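Local atomic coordinates of mucin-like protocadherin (PDB entry 6OAE), a protein that probably forms calcium-dependent adhesive contacts with CDHR2 on adjacent microvilli and so controls microvillar packing, represented here by its first two extracellular cadherin repeats. Residues I120-T123 against Q124-E128; E142-A145 against G146-D149; V36-G39 against A40-P44. All coordinates share one frame; numbering follows the deposited sequence. Where two conformers were deposited one is given.

Contact 1. Residues I120-T123 against Q124-E128; sequences IPET and QLQAE
Ile-120 sends its CG2 methyl into the angle between Gln-124 and Leu-125, lying 3.5 Å from Gln-124 CB; the Ile-120 side chain crosses both at about a right angle. Because CG2 is anti to the backbone N, it points at Leu-125, whose CG it touches at 3.6 Å. A branched aliphatic residue suits this buried place, where strand 158-163 supplies Leu-161 as a further neighbour. Pro-121 follows, and its ring CD rests 3.7 Å from CD of the extended Gln-124 side chain. Lacking an N-H, the proline serves as acceptor: Pro-121 O takes Gln-124 N at 3.0 Å, the donor standing well above the carbonyl plane. Glu-122 O takes two donors: Gln-126 N nearly head-on at 2.8 Å, and Leu-125 N at 3.1 Å from 61° above the carbonyl plane. Thr-123 O turns instead to solvent, accepting from one water that also donates to Gln-126 O and from a second that receives Gln-126 NE2. Gln-126 reaches that water because its CG sits between N and carbonyl carbon (chi1 65°), folding the chain back beside Glu-122 O. One short turn of the second cadherin repeat thus has an apolar inner side and a hydrated outer one: backbone amides satisfy Pro-121 O and Glu-122 O, water satisfies Thr-123 O, and Lys-105 NZ takes Gln-124 O.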
ATOM      1  N   ILE A 120     -25.717   5.228   1.610  1.00 20.17           N
ATOM      2  CA  ILE A 120     -24.352   5.770   1.888  1.00 20.77           C
ATOM      3  C   ILE A 120     -23.505   5.424   0.670  1.00 21.14           C
ATOM      4  O   ILE A 120     -23.347   4.250   0.350  1.00 19.83           O
ATOM      5  CB  ILE A 120     -23.723   5.231   3.182  1.00 21.09           C
ATOM      6  CG1 ILE A 120     -24.680   5.309   4.375  1.00 21.08           C
ATOM      7  CG2 ILE A 120     -22.432   5.982   3.465  1.00 22.38           C
ATOM      8  CD1 ILE A 120     -24.144   4.672   5.656  1.00 20.99           C
ATOM      9  N   PRO A 121     -22.932   6.413  -0.038  1.00 21.71           N
ATOM     10  CA  PRO A 121     -22.086   6.119  -1.180  1.00 23.06           C
ATOM     11  C   PRO A 121     -20.708   5.645  -0.682  1.00 22.94           C
ATOM     12  O   PRO A 121     -20.316   5.914   0.468  1.00 21.94           O
ATOM     13  CB  PRO A 121     -22.047   7.465  -1.910  1.00 23.11           C
ATOM     14  CG  PRO A 121     -22.050   8.453  -0.769  1.00 22.92           C
ATOM     15  CD  PRO A 121     -23.021   7.861   0.228  1.00 23.27           C
ATOM     16  N   GLU A 122     -20.019   4.933  -1.567  1.00 26.54           N
ATOM     17  CA  GLU A 122     -18.646   4.379  -1.381  1.00 30.49           C
ATOM     18  C   GLU A 122     -17.717   5.447  -0.758  1.00 30.50           C
ATOM     19  O   GLU A 122     -16.933   5.108   0.145  1.00 31.10           O
ATOM     20  CB  GLU A 122     -18.178   3.856  -2.743  1.00 33.54           C
ATOM     21  CG  GLU A 122     -17.200   2.725  -2.654  1.00 37.35           C
ATOM     22  CD  GLU A 122     -16.721   2.142  -3.979  1.00 38.03           C
ATOM     23  OE1 GLU A 122     -15.552   1.689  -4.029  1.00 43.74           O
ATOM     24  OE2 GLU A 122     -17.506   2.112  -4.939  1.00 39.19           O
ATOM     25  N   THR A 123     -17.812   6.707  -1.195  1.00 30.61           N
ATOM     26  CA  THR A 123     -16.938   7.833  -0.750  1.00 32.01           C
ATOM     27  C   THR A 123     -17.044   8.089   0.768  1.00 31.20           C
ATOM     28  O   THR A 123     -16.041   8.549   1.370  1.00 31.99           O
ATOM     29  CB  THR A 123     -17.254   9.104  -1.549  1.00 33.34           C
ATOM     30  OG1 THR A 123     -18.665   9.320  -1.504  1.00 34.38           O
ATOM     31  CG2 THR A 123     -16.805   9.010  -2.993  1.00 34.10           C
ATOM     32  N   GLN A 124     -18.193   7.829   1.370  1.00 28.35           N
ATOM     33  CA  GLN A 124     -18.432   8.072   2.813  1.00 28.65           C
ATOM     34  C   GLN A 124     -17.978   6.873   3.653  1.00 26.90           C
ATOM     35  O   GLN A 124     -17.801   7.085   4.872  1.00 27.22           O
ATOM     36  CB  GLN A 124     -19.899   8.417   3.057  1.00 28.98           C
ATOM     37  CG  GLN A 124     -20.258   9.811   2.546  1.00 29.39           C
ATOM     38  CD  GLN A 124     -21.703  10.187   2.756  1.00 29.67           C
ATOM     39  OE1 GLN A 124     -22.382   9.690   3.666  1.00 30.85           O
ATOM     40  NE2 GLN A 124     -22.186  11.101   1.923  1.00 29.11           N
ATOM     41  N   LEU A 125     -17.796   5.676   3.063  1.00 26.28           N
ATOM     42  CA  LEU A 125     -17.421   4.459   3.848  1.00 25.89           C
ATOM     43  C   LEU A 125     -15.999   3.992   3.566  1.00 25.91           C
ATOM     44  O   LEU A 125     -15.484   3.321   4.429  1.00 27.43           O
ATOM     45  CB  LEU A 125     -18.398   3.311   3.551  1.00 24.56           C
ATOM     46  CG  LEU A 125     -19.841   3.538   4.001  1.00 24.53           C
ATOM     47  CD1 LEU A 125     -20.642   2.235   3.948  1.00 25.76           C
ATOM     48  CD2 LEU A 125     -19.886   4.098   5.401  1.00 24.67           C
ATOM     49  N   GLN A 126     -15.417   4.310   2.422  1.00 27.07           N
ATOM     50  CA  GLN A 126     -14.147   3.679   1.978  1.00 28.36           C
ATOM     51  C   GLN A 126     -13.013   4.005   2.955  1.00 27.20           C
ATOM     52  O   GLN A 126     -12.973   5.116   3.538  1.00 25.21           O
ATOM     53  CB  GLN A 126     -13.802   4.035   0.535  1.00 31.26           C
ATOM     54  CG  GLN A 126     -13.510   5.510   0.294  1.00 34.01           C
ATOM     55  CD  GLN A 126     -13.508   5.821  -1.184  1.00 36.81           C
ATOM     56  OE1 GLN A 126     -13.644   4.932  -2.028  1.00 40.06           O
ATOM     57  NE2 GLN A 126     -13.350   7.096  -1.513  1.00 39.21           N
ATOM     58  N   ALA A 127     -12.139   3.027   3.143  1.00 26.42           N
ATOM     59  CA  ALA A 127     -10.861   3.175   3.857  1.00 26.67           C
ATOM     60  C   ALA A 127      -9.775   3.520   2.836  1.00 26.99           C
ATOM     61  O   ALA A 127     -10.041   3.474   1.622  1.00 27.84           O
ATOM     62  CB  ALA A 127     -10.557   1.901   4.606  1.00 26.30           C
ATOM     63  N   GLU A 128      -8.587   3.844   3.336  1.00 27.85           N
ATOM     64  CA  GLU A 128      -7.386   4.102   2.506  0.50 28.04           C
ATOM     65  C   GLU A 128      -6.225   3.301   3.088  1.00 26.98           C
ATOM     66  O   GLU A 128      -6.113   3.232   4.334  1.00 25.71           O
ATOM     67  CB  GLU A 128      -7.022   5.584   2.448  0.50 29.44           C
ATOM     68  CG  GLU A 128      -6.071   5.907   1.310  0.50 29.66           C
ATOM     69  CD  GLU A 128      -5.971   7.395   1.033  0.50 30.67           C
ATOM     70  OE1 GLU A 128      -6.732   8.164   1.677  0.50 30.42           O
ATOM     71  OE2 GLU A 128      -5.148   7.782   0.191  0.50 32.14           O
TER
HETATM   72  O   HOH W   1     -14.540   7.579   3.749  1.00 33.85           O
HETATM   73  O   HOH W   2     -13.792   9.230   0.291  1.00 35.37           O

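Contact 2. Residues E142-A145 against G146-D149; sequences EMTA and GASD
The carboxylate of Glu-142 has Ser-148 OG over one face and the backbone nitrogens of Gly-146 and Ala-147 over the other. Ser-148 OG donates to Glu-142 OE2 at 2.7 Å from 54° out of the carboxylate plane. Close to that plane, Ser-148 N reaches the same OE2 at 2.9 Å, nearly in line with the C-O bond. On the far face Gly-146 N makes a weak bond to Glu-142 OE1 at 3.5 Å, too long to hold the group firmly. A water donates to OE2 as well and to Asp-149 OD1, linking two acids that probably carry like charges. Glu-142 folds over the loop because its CG lies between the backbone N and the carbonyl carbon (chi1 62°), with an extended chain beyond; glutamate has just the length and the paired acceptors this needs.

What it spans is a type II beta turn from Thr-144 to Ala-147, in the loop joining strands 137-142 and 151-155 of the second cadherin repeat. Ala-147 N closes the turn on Thr-144 O at 3.3 Å. Gly-146 takes the third position with phi of 90°, where a CB would clash with Ala-145 O. Alanine fits the buried fourth position: its small CB packs 3.7 Å from Glu-142 CB and also touches Met-175 and Phe-177 of strand 174-182. On the same strand, Thr-176 N is hydrogen-bonded to Thr-144 OG1.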
ATOM      1  N   GLU A 142     -24.012  -7.024  11.574  1.00 28.91           N
ATOM      2  CA  GLU A 142     -25.043  -6.373  12.419  1.00 31.28           C
ATOM      3  C   GLU A 142     -24.554  -6.390  13.871  1.00 31.78           C
ATOM      4  O   GLU A 142     -23.971  -7.403  14.305  1.00 29.28           O
ATOM      5  CB  GLU A 142     -26.432  -6.991  12.263  1.00 32.28           C
ATOM      6  CG  GLU A 142     -26.537  -8.439  12.659  1.00 34.10           C
ATOM      7  CD  GLU A 142     -27.935  -8.985  12.463  1.00 35.64           C
ATOM      8  OE1 GLU A 142     -28.308  -9.878  13.229  1.00 37.93           O
ATOM      9  OE2 GLU A 142     -28.651  -8.500  11.554  1.00 34.56           O
ATOM     10  N   MET A 143     -24.757  -5.270  14.551  1.00 34.03           N
ATOM     11  CA  MET A 143     -24.470  -5.071  15.989  1.00 38.68           C
ATOM     12  C   MET A 143     -25.788  -5.231  16.754  1.00 38.57           C
ATOM     13  O   MET A 143     -25.769  -5.834  17.824  1.00 41.06           O
ATOM     14  CB  MET A 143     -23.888  -3.679  16.222  1.00 41.82           C
ATOM     15  CG  MET A 143     -22.846  -3.638  17.298  1.00 48.32           C
ATOM     16  SD  MET A 143     -22.697  -1.982  17.984  1.00 56.14           S
ATOM     17  CE  MET A 143     -24.152  -1.941  19.033  1.00 54.58           C
ATOM     18  N   THR A 144     -26.884  -4.691  16.209  1.00 38.55           N
ATOM     19  CA  THR A 144     -28.263  -4.829  16.744  1.00 39.66           C
ATOM     20  C   THR A 144     -28.977  -5.901  15.901  1.00 40.68           C
ATOM     21  O   THR A 144     -28.814  -5.893  14.670  1.00 36.56           O
ATOM     22  CB  THR A 144     -28.912  -3.443  16.832  1.00 39.89           C
ATOM     23  OG1 THR A 144     -28.880  -2.809  15.550  1.00 37.92           O
ATOM     24  CG2 THR A 144     -28.212  -2.557  17.844  1.00 41.20           C
ATOM     25  N   ALA A 145     -29.708  -6.815  16.546  1.00 43.19           N
ATOM     26  CA  ALA A 145     -30.339  -7.995  15.894  1.00 44.89           C
ATOM     27  C   ALA A 145     -31.355  -7.527  14.839  1.00 43.06           C
ATOM     28  O   ALA A 145     -32.140  -6.595  15.121  1.00 44.00           O
ATOM     29  CB  ALA A 145     -30.981  -8.904  16.925  1.00 46.05           C
ATOM     30  N   GLY A 146     -31.315  -8.140  13.653  1.00 39.82           N
ATOM     31  CA  GLY A 146     -32.229  -7.831  12.539  1.00 35.45           C
ATOM     32  C   GLY A 146     -31.701  -6.740  11.617  1.00 32.72           C
ATOM     33  O   GLY A 146     -32.282  -6.581  10.565  1.00 31.58           O
ATOM     34  N   ALA A 147     -30.632  -6.030  11.978  1.00 30.55           N
ATOM     35  CA  ALA A 147     -30.122  -4.868  11.208  1.00 29.53           C
ATOM     36  C   ALA A 147     -29.789  -5.275   9.763  1.00 28.61           C
ATOM     37  O   ALA A 147     -30.127  -4.510   8.828  1.00 28.26           O
ATOM     38  CB  ALA A 147     -28.934  -4.266  11.905  1.00 28.85           C
ATOM     39  N   SER A 148     -29.161  -6.432   9.565  1.00 28.35           N
ATOM     40  CA  SER A 148     -28.765  -6.914   8.218  1.00 29.21           C
ATOM     41  C   SER A 148     -29.994  -7.255   7.357  1.00 28.45           C
ATOM     42  O   SER A 148     -29.796  -7.452   6.177  1.00 28.14           O
ATOM     43  CB  SER A 148     -27.817  -8.070   8.289  1.00 30.58           C
ATOM     44  OG  SER A 148     -28.434  -9.170   8.927  1.00 33.75           O
ATOM     45  N   ASP A 149     -31.205  -7.335   7.920  1.00 29.50           N
ATOM     46  CA  ASP A 149     -32.458  -7.486   7.131  1.00 30.27           C
ATOM     47  C   ASP A 149     -32.685  -6.223   6.277  1.00 28.60           C
ATOM     48  O   ASP A 149     -33.325  -6.333   5.238  1.00 28.97           O
ATOM     49  CB  ASP A 149     -33.694  -7.713   8.012  1.00 32.93           C
ATOM     50  CG  ASP A 149     -33.643  -8.917   8.953  1.00 36.12           C
ATOM     51  OD1 ASP A 149     -32.740  -9.765   8.801  1.00 34.92           O
ATOM     52  OD2 ASP A 149     -34.536  -8.991   9.845  1.00 38.00           O
TER
HETATM   53  O   HOH W   3     -30.727 -10.099  10.560  1.00 45.93           O

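Contact 3. Residues V36-G39 against A40-P44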
ATOM      1  N   VAL A  36      36.710   3.586  -9.377  1.00 37.38           N
ATOM      2  CA  VAL A  36      35.234   3.707  -9.577  1.00 35.25           C
ATOM      3  C   VAL A  36      34.654   4.473  -8.387  1.00 35.01           C
ATOM      4  O   VAL A  36      35.016   4.155  -7.254  1.00 36.74           O
ATOM      5  CB  VAL A  36      34.546   2.346  -9.801  1.00 33.98           C
ATOM      6  CG1 VAL A  36      34.635   1.422  -8.584  1.00 33.49           C
ATOM      7  CG2 VAL A  36      33.098   2.528 -10.253  1.00 31.79           C
ATOM      8  N   THR A  37      33.795   5.441  -8.671  1.00 33.48           N
ATOM      9  CA  THR A  37      33.095   6.295  -7.696  1.00 34.97           C
ATOM     10  C   THR A  37      31.648   6.435  -8.147  1.00 34.37           C
ATOM     11  O   THR A  37      31.383   6.163  -9.340  1.00 35.78           O
ATOM     12  CB  THR A  37      33.783   7.661  -7.588  1.00 37.55           C
ATOM     13  OG1 THR A  37      33.677   8.292  -8.862  1.00 37.84           O
ATOM     14  CG2 THR A  37      35.237   7.559  -7.176  1.00 37.89           C
ATOM     15  N   LEU A  38      30.751   6.832  -7.246  1.00 34.11           N
ATOM     16  CA  LEU A  38      29.333   7.098  -7.587  1.00 33.79           C
ATOM     17  C   LEU A  38      29.274   8.440  -8.308  1.00 35.87           C
ATOM     18  O   LEU A  38      29.944   9.376  -7.832  1.00 36.16           O
ATOM     19  CB  LEU A  38      28.452   7.110  -6.326  1.00 33.50           C
ATOM     20  CG  LEU A  38      28.174   5.741  -5.710  1.00 32.23           C
ATOM     21  CD1 LEU A  38      27.417   5.882  -4.391  1.00 32.69           C
ATOM     22  CD2 LEU A  38      27.384   4.855  -6.670  1.00 31.01           C
ATOM     23  N   GLY A  39      28.531   8.504  -9.414  1.00 35.14           N
ATOM     24  CA  GLY A  39      28.222   9.742 -10.149  1.00 37.19           C
ATOM     25  C   GLY A  39      26.974  10.413  -9.608  1.00 38.09           C
ATOM     26  O   GLY A  39      26.242   9.790  -8.786  1.00 38.66           O
ATOM     27  N   ALA A  40      26.718  11.642 -10.054  1.00 38.73           N
ATOM     28  CA  ALA A  40      25.639  12.520  -9.550  1.00 38.70           C
ATOM     29  C   ALA A  40      24.264  12.104 -10.082  1.00 37.89           C
ATOM     30  O   ALA A  40      23.290  12.659  -9.575  1.00 37.28           O
ATOM     31  CB  ALA A  40      25.937  13.961  -9.883  1.00 39.81           C
ATOM     32  N   LEU A  41      24.157  11.185 -11.055  1.00 38.55           N
ATOM     33  CA  LEU A  41      22.831  10.632 -11.472  1.00 39.26           C
ATOM     34  C   LEU A  41      22.401   9.501 -10.518  1.00 35.40           C
ATOM     35  O   LEU A  41      21.259   9.068 -10.637  1.00 36.06           O
ATOM     36  CB  LEU A  41      22.852  10.161 -12.932  1.00 42.94           C
ATOM     37  CG  LEU A  41      22.702  11.265 -13.991  1.00 46.83           C
ATOM     38  CD1 LEU A  41      22.547  10.655 -15.384  1.00 47.43           C
ATOM     39  CD2 LEU A  41      21.526  12.194 -13.690  1.00 47.19           C
ATOM     40  N   SER A  42      23.273   9.052  -9.611  1.00 33.05           N
ATOM     41  CA  SER A  42      22.929   8.072  -8.547  1.00 29.26           C
ATOM     42  C   SER A  42      21.808   8.643  -7.672  1.00 29.38           C
ATOM     43  O   SER A  42      21.879   9.826  -7.306  1.00 29.46           O
ATOM     44  CB  SER A  42      24.103   7.713  -7.681  1.00 27.54           C
ATOM     45  OG  SER A  42      25.185   7.215  -8.442  1.00 27.27           O
ATOM     46  N   THR A  43      20.817   7.827  -7.335  1.00 27.45           N
ATOM     47  CA  THR A  43      19.804   8.141  -6.308  1.00 27.21           C
ATOM     48  C   THR A  43      20.541   8.631  -5.066  1.00 26.72           C
ATOM     49  O   THR A  43      21.439   7.950  -4.570  1.00 25.27           O
ATOM     50  CB  THR A  43      18.937   6.930  -5.944  1.00 27.20           C
ATOM     51  OG1 THR A  43      18.346   6.408  -7.133  1.00 25.87           O
ATOM     52  CG2 THR A  43      17.875   7.293  -4.927  1.00 27.69           C
ATOM     53  N   PRO A  44      20.216   9.833  -4.548  1.00 26.52           N
ATOM     54  CA  PRO A  44      20.886  10.354  -3.361  1.00 26.83           C
ATOM     55  C   PRO A  44      20.683   9.458  -2.125  1.00 24.40           C
ATOM     56  O   PRO A  44      19.613   8.939  -1.988  1.00 23.56           O
ATOM     57  CB  PRO A  44      20.219  11.728  -3.131  1.00 27.93           C
ATOM     58  CG  PRO A  44      19.578  12.091  -4.453  1.00 27.82           C
ATOM     59  CD  PRO A  44      19.225  10.768  -5.100  1.00 28.52           C
TER
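A type I beta turn from Gly-39 to Ser-42 leads the chain out of edge strand 35-38 in the first cadherin repeat, toward strand 47-50. Gly-39 O is the acceptor at its heart. Ser-42 N closes the turn on this oxygen at 3.2 Å, coming from 52° above the carbonyl plane. From the same face, but tilted only 27° from that plane, Ser-42 OG donates to Gly-39 O at 2.8 Å, so one serine grips one carbonyl twice. The hydroxyl gets there because OG is anti to the carbonyl carbon, beside its own backbone N (chi1 -56°), which lays the two donors side by side. Serine is apt here, its short arm matching the reach of the turn.

The methyl Leu-38 CD2 lies 3.7 Å from Ser-42 OG and borders the hydroxyl, while the leucine side chain also touches Phe-47, Ile-49 and Ala-70. Ala-40 and Leu-41 occupy the two middle positions, both solvent-facing. Strand 67-76 holds the turn from the side: Gln-71 N is hydrogen-bonded to Ser-42 OG, and Gln-71 OE1 receives Leu-41 N. An alanine at Ser-42 would probably leave Gly-39 O with the backbone bond as its remaining grip in the turn and Gln-71 N without its hydroxyl mate. The serine hydroxyl therefore ties the turn both to its own first residue and to the neighbouring strand.

Overall arrangement
Contact 3 comes first along the chain, in the first cadherin repeat, and contacts 1 and 2 follow in the second. Contacts 1 and 2 have centres 20 Å apart, whereas contact 3 lies 44 Å from contact 1 and 61 Å from contact 2, across the middle of this elongated chain, where the calcium sites lie. Contacts 2 and 3 are counterparts: each leaves the edge strand (137-142 or 35-38) of a four-stranded sheet and leans on its neighbour, 174-182 or 67-76. Contact 1 instead follows strand 118-120, with Leu-125 touching Leu-179 of strand 174-182. All three are local turns connecting strands within one repeat; none touches another, and no residue making them is a calcium ligand.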